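Local atomic coordinates of endo-alpha-(1->5)-L-arabinanase (Bacillus licheniformis, PDB entry 6B7K), a protein that probably hydrolyses internal alpha-(1->5)-arabinofuranosidic linkages in arabinan, as a calcium-binding glycoside hydrolase of family 43. Residues N19-P24 against G43-K48; S25-G30 against D114-G119; F36-G41 against E77-A82; V216-K221 against H274-L279. All blocks are in the same frame, centred on the assembly; numbering follows the deposited sequence.

All four contacts lie in one five-bladed beta-propeller. Contacts 1, 2 and 3 share the first sheet. Contact 4 joins the fourth and fifth sheets. Contact 1 holds Asp23, the predicted proton acceptor, and contact 3 meets it: Asp23 OD2 and Thr38 OG1 are 2.7 Å apart. Contact 1 also touches contact 4, with His22 NE2 2.7 Å from Tyr276 OH. In contact 4 Tyr220 stands near Glu192, the predicted proton donor. Contact 2 continues the chain straight after contact 1 but runs outward. Its centre is about 28 Å from that of contact 4. A bound calcium ion is about 5 Å from the side chain of Ala82 in contact 3.

Contact 1: N19-P24 against G43-K48; sequences NFIHDP and GLRVIK
The carbonyl oxygen of Phe20 is gripped by two nitrogens of Arg45. Phe20 O takes a bond from Arg45 NE at 2.9 Å, with an N-H...O angle of 159°. A second, more bent bond comes from Arg45 NH2 to Phe20 O at 3.2 Å. The oxygen lies in the guanidinium plane, so the arginine meets it side-on. Both donors come from the same face of the peptide carbonyl, and NE stands well above its plane. Arg45 NH2 also forms a salt bridge with Asp18, which gives the guanidinium a second hold and limits its rotation. Arg45 reaches the loop because CG lies anti to the backbone N (chi1 175°) and the chain stays extended as far as NE. NE also sits at the edge of the Phe20 ring, 3.5 Å from Phe20 CD2. Ring and guanidinium planes are 49° apart, so this is no stack. Beside the polar grip is an apolar patch. Ile21 CD1 lies 4.1 Å from Arg45 CG and 4.3 Å from Ile47 CD1. Beyond it, Ile21 packs on Leu286 of strand 284-293. The loop 19-24 is thus held between the first and last sheets. It carries Asp23, the predicted proton acceptor, into the centre of the five-bladed beta-propeller of family 43, and then enters strand 25-29 of the first blade.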
loop_
_atom_site.group_PDB
_atom_site.type_symbol
_atom_site.label_atom_id
_atom_site.label_comp_id
_atom_site.label_asym_id
_atom_site.label_seq_id
_atom_site.Cartn_x
_atom_site.Cartn_y
_atom_site.Cartn_z
ATOM N N ASN A 19 15.119 -4.946 -10.038
ATOM C CA ASN A 19 13.687 -5.086 -9.817
ATOM C C ASN A 19 13.347 -5.538 -8.400
ATOM O O ASN A 19 12.239 -6.034 -8.162
ATOM C CB ASN A 19 13.091 -6.058 -10.838
ATOM C CG ASN A 19 13.710 -7.440 -10.759
ATOM O OD1 ASN A 19 14.845 -7.600 -10.310
ATOM N ND2 ASN A 19 12.965 -8.449 -11.197
ATOM N N PHE A 20 14.273 -5.382 -7.456
ATOM C CA PHE A 20 13.977 -5.702 -6.065
ATOM C C PHE A 20 13.081 -4.627 -5.468
ATOM O O PHE A 20 13.336 -3.430 -5.635
ATOM C CB PHE A 20 15.264 -5.824 -5.249
ATOM C CG PHE A 20 15.038 -5.811 -3.760
ATOM C CD1 PHE A 20 14.709 -6.975 -3.089
ATOM C CD2 PHE A 20 15.150 -4.636 -3.030
ATOM C CE1 PHE A 20 14.500 -6.974 -1.722
ATOM C CE2 PHE A 20 14.938 -4.628 -1.662
ATOM C CZ PHE A 20 14.613 -5.800 -1.007
ATOM N N ILE A 21 12.038 -5.054 -4.757
ATOM C CA ILE A 21 11.107 -4.126 -4.126
ATOM C C ILE A 21 10.392 -4.864 -3.006
ATOM O O ILE A 21 10.368 -6.094 -2.967
ATOM C CB ILE A 21 10.101 -3.547 -5.153
ATOM C CG1 ILE A 21 9.537 -2.216 -4.657
ATOM C CG2 ILE A 21 8.975 -4.539 -5.413
ATOM C CD1 ILE A 21 10.595 -1.177 -4.382
ATOM N N HIS A 22 9.815 -4.102 -2.080
ATOM C CA HIS A 22 8.958 -4.658 -1.046
ATOM C C HIS A 22 7.950 -3.592 -0.647
ATOM O O HIS A 22 8.333 -2.450 -0.380
ATOM C CB HIS A 22 9.770 -5.118 0.166
ATOM C CG HIS A 22 9.089 -6.177 0.974
ATOM N ND1 HIS A 22 8.392 -5.901 2.129
ATOM C CD2 HIS A 22 8.992 -7.515 0.788
ATOM C CE1 HIS A 22 7.900 -7.024 2.623
ATOM N NE2 HIS A 22 8.250 -8.017 1.827
ATOM N N ASP A 23 6.670 -3.973 -0.620
ATOM C CA ASP A 23 5.560 -3.063 -0.362
ATOM C C ASP A 23 5.550 -1.927 -1.384
ATOM O O ASP A 23 5.717 -0.760 -1.011
ATOM C CB ASP A 23 5.647 -2.508 1.062
ATOM C CG ASP A 23 5.851 -3.599 2.100
ATOM O OD1 ASP A 23 5.084 -4.585 2.090
ATOM O OD2 ASP A 23 6.787 -3.474 2.921
ATOM N N PRO A 24 5.343 -2.220 -2.667
ATOM C CA PRO A 24 5.463 -1.189 -3.697
ATOM C C PRO A 24 4.190 -0.374 -3.893
ATOM O O PRO A 24 3.079 -0.793 -3.556
ATOM C CB PRO A 24 5.768 -2.011 -4.956
ATOM C CG PRO A 24 4.991 -3.253 -4.747
ATOM C CD PRO A 24 5.044 -3.537 -3.259
ATOM N N GLY A 43 15.518 4.976 4.972
ATOM C CA GLY A 43 14.557 5.748 4.207
ATOM C C GLY A 43 13.598 4.932 3.364
ATOM O O GLY A 43 13.077 3.909 3.816
ATOM N N LEU A 44 13.354 5.385 2.135
ATOM C CA LEU A 44 12.384 4.774 1.236
ATOM C C LEU A 44 13.041 4.483 -0.105
ATOM O O LEU A 44 13.786 5.314 -0.634
ATOM C CB LEU A 44 11.171 5.687 1.036
ATOM C CG LEU A 44 10.297 5.904 2.270
ATOM C CD1 LEU A 44 9.307 7.027 2.030
ATOM C CD2 LEU A 44 9.572 4.613 2.629
ATOM N N ARG A 45 12.756 3.303 -0.651
ATOM C CA ARG A 45 13.375 2.850 -1.889
ATOM C C ARG A 45 12.565 3.307 -3.095
ATOM O O ARG A 45 11.335 3.218 -3.102
ATOM C CB ARG A 45 13.504 1.325 -1.888
ATOM C CG ARG A 45 14.035 0.728 -3.178
ATOM C CD ARG A 45 14.553 -0.686 -2.948
ATOM N NE ARG A 45 14.826 -1.390 -4.199
ATOM C CZ ARG A 45 15.925 -1.222 -4.930
ATOM N NH1 ARG A 45 16.858 -0.363 -4.544
ATOM N NH2 ARG A 45 16.086 -1.911 -6.053
ATOM N N VAL A 46 13.268 3.808 -4.110
ATOM C CA VAL A 46 12.655 4.250 -5.355
ATOM C C VAL A 46 13.427 3.640 -6.513
ATOM O O VAL A 46 14.663 3.681 -6.531
ATOM C CB VAL A 46 12.635 5.786 -5.473
ATOM C CG1 VAL A 46 12.038 6.201 -6.802
ATOM C CG2 VAL A 46 11.854 6.400 -4.325
ATOM N N ILE A 47 12.703 3.064 -7.471
ATOM C CA ILE A 47 13.297 2.562 -8.701
ATOM C C ILE A 47 12.486 3.089 -9.876
ATOM O O ILE A 47 11.270 3.285 -9.778
ATOM C CB ILE A 47 13.387 1.020 -8.727
ATOM C CG1 ILE A 47 12.028 0.383 -8.434
ATOM C CG2 ILE A 47 14.414 0.537 -7.721
ATOM C CD1 ILE A 47 12.073 -1.131 -8.403
ATOM N N LYS A 48 13.174 3.334 -10.986
ATOM C CA LYS A 48 12.601 3.996 -12.148
ATOM C C LYS A 48 12.647 3.073 -13.359
ATOM O O LYS A 48 13.392 2.090 -13.390
ATOM C CB LYS A 48 13.351 5.302 -12.453
ATOM C CG LYS A 48 14.857 5.118 -12.585
ATOM C CD LYS A 48 15.598 6.444 -12.637
ATOM C CE LYS A 48 15.234 7.236 -13.877
ATOM N NZ LYS A 48 16.087 8.447 -14.021
#

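Contact 2: S25-G30 against D114-G119; sequences SIIKEG and DRISSG
Glu29 extends from strand 25-29 of the first propeller blade to the short 3-10 segment 116-118. That segment lies in the loop joining strands 106-113 and 122-130 of the second blade. The main bond is from Ile116 N to Glu29 OE1, at 2.9 Å and 139°. The donor meets the oxygen on its syn side, 17° out of the carboxylate plane. The other oxygen turns to Ser117. Ser117 N and Ser117 OG each give Glu29 OE2 only a weak bond. Glu29 runs out straight, CG pointing opposite the backbone N (chi1 173°), which carries the carboxylate across to the loop. It also lies against the aliphatic part of Arg115, with Glu29 OE2 3.4 Å from Arg115 CG. The charged ends are not in contact. Deeper in, Ile27 CG2 meets Ile116 CD1 at 3.7 Å. Both isoleucines also touch Phe36 of strand 32-38 and Ile85 of strand 81-87, one strand from each blade. The loop also has bonds of its own. Arg115 O accepts from Ser118 N at 3.0 Å. The same Arg115 O takes a second bond from Ser118 OG at 2.9 Å, nearly in line with its C=O.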
loop_
_atom_site.group_PDB
_atom_site.type_symbol
_atom_site.label_atom_id
_atom_site.label_comp_id
_atom_site.label_asym_id
_atom_site.label_seq_id
_atom_site.Cartn_x
_atom_site.Cartn_y
_atom_site.Cartn_z
ATOM N N SER A 25 4.385 0.817 -4.458
ATOM C CA SER A 25 3.298 1.683 -4.901
ATOM C C SER A 25 3.757 2.373 -6.174
ATOM O O SER A 25 4.782 3.061 -6.169
ATOM C CB SER A 25 2.923 2.711 -3.829
ATOM O OG SER A 25 1.815 3.500 -4.234
ATOM N N ILE A 26 3.007 2.190 -7.258
ATOM C CA ILE A 26 3.428 2.640 -8.580
ATOM C C ILE A 26 2.858 4.020 -8.867
ATOM O O ILE A 26 1.749 4.374 -8.442
ATOM C CB ILE A 26 3.013 1.627 -9.671
ATOM C CG1 ILE A 26 3.637 1.991 -11.021
ATOM C CG2 ILE A 26 1.503 1.558 -9.797
ATOM C CD1 ILE A 26 5.148 2.000 -11.024
ATOM N N ILE A 27 3.645 4.815 -9.593
ATOM C CA ILE A 27 3.238 6.109 -10.127
ATOM C C ILE A 27 3.992 6.283 -11.443
ATOM O O ILE A 27 4.865 5.486 -11.790
ATOM C CB ILE A 27 3.523 7.261 -9.134
ATOM C CG1 ILE A 27 2.872 8.583 -9.578
ATOM C CG2 ILE A 27 5.022 7.434 -8.925
ATOM C CD1 ILE A 27 1.378 8.503 -9.803
ATOM N N LYS A 28 3.650 7.333 -12.188
ATOM C CA LYS A 28 4.167 7.497 -13.544
ATOM C C LYS A 28 4.102 8.974 -13.896
ATOM O O LYS A 28 3.010 9.505 -14.117
ATOM C CB LYS A 28 3.357 6.655 -14.519
ATOM C CG LYS A 28 4.009 6.410 -15.859
ATOM C CD LYS A 28 3.012 5.752 -16.788
ATOM C CE LYS A 28 3.592 5.512 -18.164
ATOM N NZ LYS A 28 4.257 6.718 -18.718
ATOM N N GLU A 29 5.258 9.630 -13.932
ATOM C CA GLU A 29 5.360 11.045 -14.262
ATOM C C GLU A 29 6.027 11.175 -15.628
ATOM O O GLU A 29 7.171 10.737 -15.807
ATOM C CB GLU A 29 6.160 11.800 -13.199
ATOM C CG GLU A 29 6.455 13.248 -13.552
ATOM C CD GLU A 29 7.373 13.914 -12.545
ATOM O OE1 GLU A 29 6.913 14.236 -11.430
ATOM O OE2 GLU A 29 8.563 14.107 -12.866
ATOM N N GLY A 30 5.319 11.776 -16.579
ATOM C CA GLY A 30 5.796 11.765 -17.943
ATOM C C GLY A 30 5.807 10.349 -18.473
ATOM O O GLY A 30 4.871 9.568 -18.255
ATOM N N ASP A 114 6.148 18.848 -5.863
ATOM C CA ASP A 114 5.467 19.224 -7.094
ATOM C C ASP A 114 5.897 18.388 -8.286
ATOM O O ASP A 114 5.184 18.357 -9.297
ATOM C CB ASP A 114 5.720 20.701 -7.417
ATOM C CG ASP A 114 7.121 20.949 -7.945
ATOM O OD1 ASP A 114 8.094 20.592 -7.252
ATOM O OD2 ASP A 114 7.248 21.486 -9.065
ATOM N N ARG A 115 7.044 17.720 -8.195
ATOM C CA ARG A 115 7.586 16.961 -9.319
ATOM C C ARG A 115 8.587 15.961 -8.770
ATOM O O ARG A 115 9.604 16.359 -8.194
ATOM C CB ARG A 115 8.246 17.890 -10.341
ATOM C CG ARG A 115 8.949 17.160 -11.470
ATOM C CD ARG A 115 9.417 18.121 -12.548
ATOM N NE ARG A 115 10.314 19.144 -12.021
ATOM C CZ ARG A 115 11.638 19.036 -11.981
ATOM N NH1 ARG A 115 12.232 17.941 -12.434
ATOM N NH2 ARG A 115 12.367 20.025 -11.486
ATOM N N ILE A 116 8.301 14.669 -8.951
ATOM C CA ILE A 116 9.155 13.626 -8.389
ATOM C C ILE A 116 10.578 13.738 -8.921
ATOM O O ILE A 116 11.544 13.481 -8.191
ATOM C CB ILE A 116 8.543 12.241 -8.676
ATOM C CG1 ILE A 116 7.177 12.120 -7.998
ATOM C CG2 ILE A 116 9.477 11.131 -8.217
ATOM C CD1 ILE A 116 6.497 10.782 -8.206
ATOM N N SER A 117 10.736 14.144 -10.182
ATOM C CA SER A 117 12.063 14.209 -10.783
ATOM C C SER A 117 12.929 15.320 -10.195
ATOM O O SER A 117 14.131 15.362 -10.485
ATOM C CB SER A 117 11.949 14.384 -12.299
ATOM O OG SER A 117 11.538 15.696 -12.637
ATOM N N SER A 118 12.361 16.217 -9.386
ATOM C CA SER A 118 13.192 17.191 -8.690
ATOM C C SER A 118 13.929 16.569 -7.513
ATOM O O SER A 118 14.978 17.085 -7.111
ATOM C CB SER A 118 12.345 18.369 -8.204
ATOM O OG SER A 118 11.617 18.027 -7.039
ATOM N N GLY A 119 13.411 15.473 -6.958
ATOM C CA GLY A 119 14.029 14.835 -5.812
ATOM C C GLY A 119 13.938 15.609 -4.519
ATOM O O GLY A 119 14.546 15.201 -3.526
#

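Contact 3: F36-G41 against E77-A82; sequences FGTGLG and EPHQWA
Beside the predicted catalytic base, the end of strand 32-38 in the first propeller blade meets the approach to strand 81-87 in the second. Two hydrogen bonds make the link. The touching parts run in nearly opposite directions. Ala82 N gives Thr38 OG1 a nearly straight bond of 3.0 Å and 169°. The same hydroxyl is hydrogen-bonded to Asp23 OD2, which is consistent with Thr38 holding the predicted proton acceptor in place. One residue on, Gly39 N bonds to Gln80 O at 2.9 Å, and the N-H...O angle is 166°. Thr38 CA adds a C-H...O contact to the same carbonyl. While OG1 is directed at Ala82 N, the threonine methyl lies against Gln80 O and the His79 ring. With CG2 anti to the backbone N and OG1 beside it (chi1 -66°), CG2 approaches the ring edge in plane, 3.6 Å from His79 CD2. The backbone of the glycine-rich turn lies close to the second segment. Gly39 O is 3.3 Å from His79 CB, and Gly41 O is 3.6 Å from Pro78 CB. Within segment 77-82, Trp81 NE1 makes a weak bond to Glu77 OE1. The side chain of Ala82 is about 3 Å from that of His262, predicted to matter for substrate recognition, and about 5 Å from a bound calcium ion. This is a blade-to-blade junction at the centre of the propeller.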
loop_
_atom_site.group_PDB
_atom_site.type_symbol
_atom_site.label_atom_id
_atom_site.label_comp_id
_atom_site.label_asym_id
_atom_site.label_seq_id
_atom_site.Cartn_x
_atom_site.Cartn_y
_atom_site.Cartn_z
ATOM N N PHE A 36 7.691 3.326 -5.651
ATOM C CA PHE A 36 8.121 3.601 -4.288
ATOM C C PHE A 36 7.949 2.341 -3.451
ATOM O O PHE A 36 6.918 1.667 -3.540
ATOM C CB PHE A 36 7.318 4.756 -3.687
ATOM C CG PHE A 36 7.654 6.105 -4.268
ATOM C CD1 PHE A 36 7.221 6.459 -5.536
ATOM C CD2 PHE A 36 8.388 7.025 -3.538
ATOM C CE1 PHE A 36 7.524 7.701 -6.069
ATOM C CE2 PHE A 36 8.695 8.268 -4.065
ATOM C CZ PHE A 36 8.262 8.606 -5.331
ATOM N N GLY A 37 8.960 2.021 -2.643
ATOM C CA GLY A 37 8.933 0.811 -1.851
ATOM C C GLY A 37 9.573 1.026 -0.495
ATOM O O GLY A 37 10.125 2.090 -0.205
ATOM N N THR A 38 9.468 -0.007 0.339
ATOM C CA THR A 38 10.139 -0.003 1.632
ATOM C C THR A 38 11.637 0.179 1.432
ATOM O O THR A 38 12.240 -0.452 0.561
ATOM C CB THR A 38 9.849 -1.305 2.380
ATOM O OG1 THR A 38 8.454 -1.371 2.697
ATOM C CG2 THR A 38 10.658 -1.383 3.664
ATOM N N GLY A 39 12.232 1.054 2.238
ATOM C CA GLY A 39 13.610 1.439 2.005
ATOM C C GLY A 39 14.570 0.274 2.146
ATOM O O GLY A 39 14.368 -0.643 2.945
ATOM N N LEU A 40 15.625 0.317 1.339
ATOM C CA LEU A 40 16.733 -0.629 1.421
ATOM C C LEU A 40 17.857 0.063 2.184
ATOM O O LEU A 40 18.589 0.884 1.625
ATOM C CB LEU A 40 17.178 -1.067 0.029
ATOM C CG LEU A 40 18.410 -1.971 -0.053
ATOM C CD1 LEU A 40 18.187 -3.259 0.724
ATOM C CD2 LEU A 40 18.760 -2.268 -1.501
ATOM N N GLY A 41 17.981 -0.264 3.470
ATOM C CA GLY A 41 18.970 0.357 4.329
ATOM C C GLY A 41 18.372 1.439 5.198
ATOM O O GLY A 41 18.089 1.207 6.375
ATOM N N GLU A 77 12.822 1.481 13.057
ATOM C CA GLU A 77 13.846 0.883 12.222
ATOM C C GLU A 77 14.378 1.918 11.234
ATOM O O GLU A 77 13.642 2.813 10.810
ATOM C CB GLU A 77 13.279 -0.319 11.470
ATOM C CG GLU A 77 12.607 -1.351 12.361
ATOM C CD GLU A 77 11.857 -2.403 11.568
ATOM O OE1 GLU A 77 11.825 -2.302 10.325
ATOM O OE2 GLU A 77 11.293 -3.327 12.189
ATOM N N PRO A 78 15.656 1.820 10.852
ATOM C CA PRO A 78 16.231 2.853 9.973
ATOM C C PRO A 78 15.518 2.979 8.639
ATOM O O PRO A 78 15.390 4.094 8.119
ATOM C CB PRO A 78 17.688 2.397 9.802
ATOM C CG PRO A 78 17.670 0.934 10.101
ATOM C CD PRO A 78 16.624 0.753 11.158
ATOM N N HIS A 79 15.035 1.877 8.075
ATOM C CA HIS A 79 14.271 1.924 6.838
ATOM C C HIS A 79 12.792 2.129 7.143
ATOM O O HIS A 79 12.261 1.575 8.110
ATOM C CB HIS A 79 14.469 0.641 6.030
ATOM C CG HIS A 79 13.968 -0.590 6.718
ATOM N ND1 HIS A 79 14.622 -1.162 7.788
ATOM C CD2 HIS A 79 12.880 -1.362 6.486
ATOM C CE1 HIS A 79 13.957 -2.232 8.187
ATOM N NE2 HIS A 79 12.896 -2.375 7.414
ATOM N N GLN A 80 12.136 2.941 6.322
ATOM C CA GLN A 80 10.707 3.183 6.438
ATOM C C GLN A 80 9.953 2.256 5.493
ATOM O O GLN A 80 10.490 1.805 4.478
ATOM C CB GLN A 80 10.373 4.645 6.136
ATOM C CG GLN A 80 10.672 5.606 7.284
ATOM C CD GLN A 80 12.150 5.673 7.635
ATOM O OE1 GLN A 80 12.951 6.239 6.893
ATOM N NE2 GLN A 80 12.517 5.095 8.772
ATOM N N TRP A 81 8.701 1.968 5.839
ATOM C CA TRP A 81 7.939 0.924 5.171
ATOM C C TRP A 81 6.801 1.505 4.346
ATOM O O TRP A 81 6.336 2.625 4.578
ATOM C CB TRP A 81 7.331 -0.067 6.168
ATOM C CG TRP A 81 8.172 -0.480 7.330
ATOM C CD1 TRP A 81 9.509 -0.275 7.514
ATOM C CD2 TRP A 81 7.712 -1.189 8.482
ATOM N NE1 TRP A 81 9.906 -0.808 8.718
ATOM C CE2 TRP A 81 8.820 -1.377 9.329
ATOM C CE3 TRP A 81 6.468 -1.683 8.879
ATOM C CZ2 TRP A 81 8.716 -2.038 10.548
ATOM C CZ3 TRP A 81 6.369 -2.334 10.084
ATOM C CH2 TRP A 81 7.482 -2.507 10.904
ATOM N N ALA A 82 6.349 0.693 3.385
ATOM C CA ALA A 82 5.076 0.801 2.679
ATOM C C ALA A 82 4.719 2.229 2.291
ATOM O O ALA A 82 3.808 2.820 2.885
ATOM C CB ALA A 82 3.958 0.211 3.540
#

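Contact 4: V216-K221 against H274-L279; sequences VDSTYK and HAYDAL
His274 opens a contact between strand 270-277 of the fifth propeller blade and the loop leading into strand 221-227 of the fourth. Its CE1 lies at the edge of the Tyr220 ring, in the ring plane, 3.6 Å from Tyr220 CE2. The ring centroids are 5.7 Å apart and the planes meet at 44°, an oblique pairing. Both rings lie beside the predicted catalytic residues. His274 packs on Asp23, the predicted proton acceptor, while Tyr220 OH makes a weak hydrogen bond to Glu192, the predicted proton donor. Two residues on, Tyr276 offers a ring face to Ser218. Ser218 OG stands over it, 3.4 Å from Tyr276 CD1. That hydroxyl is held by Gly215 O, which fixes its place above the ring. At the far end of the ring, Tyr276 OH is hydrogen-bonded to His22 NE2. Asp277 turns away from the loop and forms a salt bridge with Arg256. Ala278 then meets the side of Val216. Their apolar contact is between Val216 CG1 and Ala278 CB, 4.5 Å apart. Leu279 closes an Asx turn: its backbone N bonds to Asp277 OD1 at 3.3 Å, coming from above the carboxylate plane.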
loop_
_atom_site.group_PDB
_atom_site.type_symbol
_atom_site.label_atom_id
_atom_site.label_comp_id
_atom_site.label_asym_id
_atom_site.label_seq_id
_atom_site.Cartn_x
_atom_site.Cartn_y
_atom_site.Cartn_z
ATOM N N VAL A 216 10.299 -17.486 0.339
ATOM C CA VAL A 216 9.717 -18.557 -0.469
ATOM C C VAL A 216 8.551 -19.214 0.254
ATOM O O VAL A 216 7.571 -19.631 -0.376
ATOM C CB VAL A 216 10.797 -19.599 -0.837
ATOM C CG1 VAL A 216 10.179 -20.820 -1.507
ATOM C CG2 VAL A 216 11.832 -18.997 -1.740
ATOM N N ASP A 217 8.624 -19.306 1.579
ATOM C CA ASP A 217 7.632 -20.017 2.373
ATOM C C ASP A 217 6.512 -19.123 2.896
ATOM O O ASP A 217 5.673 -19.597 3.665
ATOM C CB ASP A 217 8.313 -20.720 3.547
ATOM C CG ASP A 217 8.830 -22.090 3.183
ATOM O OD1 ASP A 217 8.517 -22.572 2.074
ATOM O OD2 ASP A 217 9.548 -22.686 4.011
ATOM N N SER A 218 6.467 -17.857 2.499
ATOM C CA SER A 218 5.477 -16.944 3.050
ATOM C C SER A 218 4.100 -17.197 2.450
ATOM O O SER A 218 3.959 -17.418 1.244
ATOM C CB SER A 218 5.895 -15.493 2.810
ATOM O OG SER A 218 6.138 -15.244 1.438
ATOM N N THR A 219 3.081 -17.166 3.306
ATOM C CA THR A 219 1.687 -17.283 2.881
ATOM C C THR A 219 1.135 -15.878 2.708
ATOM O O THR A 219 0.723 -15.240 3.676
ATOM C CB THR A 219 0.870 -18.066 3.901
ATOM O OG1 THR A 219 0.853 -17.351 5.143
ATOM C CG2 THR A 219 1.470 -19.451 4.135
ATOM N N TYR A 220 1.163 -15.372 1.486
ATOM C CA TYR A 220 0.708 -14.021 1.216
ATOM C C TYR A 220 -0.262 -14.073 0.048
ATOM O O TYR A 220 0.050 -14.652 -0.998
ATOM C CB TYR A 220 1.899 -13.095 0.910
ATOM C CG TYR A 220 1.841 -11.696 1.513
ATOM C CD1 TYR A 220 0.999 -11.404 2.577
ATOM C CD2 TYR A 220 2.641 -10.669 1.012
ATOM C CE1 TYR A 220 0.952 -10.128 3.125
ATOM C CE2 TYR A 220 2.598 -9.391 1.551
ATOM C CZ TYR A 220 1.753 -9.127 2.603
ATOM O OH TYR A 220 1.722 -7.860 3.135
ATOM N N LYS A 221 -1.428 -13.459 0.217
ATOM C CA LYS A 221 -2.467 -13.483 -0.797
ATOM C C LYS A 221 -2.970 -12.068 -1.041
ATOM O O LYS A 221 -2.686 -11.143 -0.279
ATOM C CB LYS A 221 -3.621 -14.403 -0.387
ATOM C CG LYS A 221 -3.221 -15.856 -0.251
ATOM C CD LYS A 221 -4.316 -16.630 0.454
ATOM C CE LYS A 221 -3.853 -18.028 0.802
ATOM N NZ LYS A 221 -2.701 -17.988 1.741
ATOM N N HIS A 274 4.532 -7.102 -4.930
ATOM C CA HIS A 274 5.808 -7.754 -4.672
ATOM C C HIS A 274 5.574 -9.235 -4.407
ATOM O O HIS A 274 4.633 -9.613 -3.700
ATOM C CB HIS A 274 6.565 -7.092 -3.507
ATOM C CG HIS A 274 6.168 -7.577 -2.146
ATOM N ND1 HIS A 274 5.376 -6.837 -1.295
ATOM C CD2 HIS A 274 6.485 -8.710 -1.472
ATOM C CE1 HIS A 274 5.203 -7.501 -0.165
ATOM N NE2 HIS A 274 5.863 -8.641 -0.248
ATOM N N ALA A 275 6.419 -10.071 -5.005
ATOM C CA ALA A 275 6.325 -11.514 -4.864
ATOM C C ALA A 275 7.719 -12.077 -4.641
ATOM O O ALA A 275 8.725 -11.455 -4.990
ATOM C CB ALA A 275 5.671 -12.164 -6.090
ATOM N N TYR A 276 7.771 -13.272 -4.063
ATOM C CA TYR A 276 9.022 -13.871 -3.620
ATOM C C TYR A 276 9.493 -14.896 -4.646
ATOM O O TYR A 276 8.836 -15.919 -4.859
ATOM C CB TYR A 276 8.848 -14.497 -2.237
ATOM C CG TYR A 276 8.459 -13.465 -1.203
ATOM C CD1 TYR A 276 7.126 -13.144 -0.979
ATOM C CD2 TYR A 276 9.427 -12.786 -0.475
ATOM C CE1 TYR A 276 6.767 -12.188 -0.049
ATOM C CE2 TYR A 276 9.077 -11.829 0.459
ATOM C CZ TYR A 276 7.746 -11.533 0.664
ATOM O OH TYR A 276 7.391 -10.582 1.594
ATOM N N ASP A 277 10.633 -14.612 -5.273
ATOM C CA ASP A 277 11.150 -15.421 -6.373
ATOM C C ASP A 277 11.686 -16.745 -5.841
ATOM O O ASP A 277 12.719 -16.777 -5.165
ATOM C CB ASP A 277 12.241 -14.650 -7.111
ATOM C CG ASP A 277 12.476 -15.168 -8.512
ATOM O OD1 ASP A 277 11.852 -16.186 -8.882
ATOM O OD2 ASP A 277 13.278 -14.553 -9.247
ATOM N N ALA A 278 10.993 -17.843 -6.152
ATOM C CA ALA A 278 11.457 -19.159 -5.731
ATOM C C ALA A 278 12.719 -19.592 -6.467
ATOM O O ALA A 278 13.388 -20.532 -6.026
ATOM C CB ALA A 278 10.355 -20.200 -5.933
ATOM N N LEU A 279 13.058 -18.935 -7.574
ATOM C CA LEU A 279 14.268 -19.237 -8.321
ATOM C C LEU A 279 15.423 -18.313 -7.954
ATOM O O LEU A 279 16.413 -18.247 -8.688
ATOM C CB LEU A 279 13.992 -19.171 -9.824
ATOM C CG LEU A 279 13.056 -20.243 -10.388
ATOM C CD1 LEU A 279 12.909 -20.097 -11.897
ATOM C CD2 LEU A 279 13.555 -21.634 -10.029
#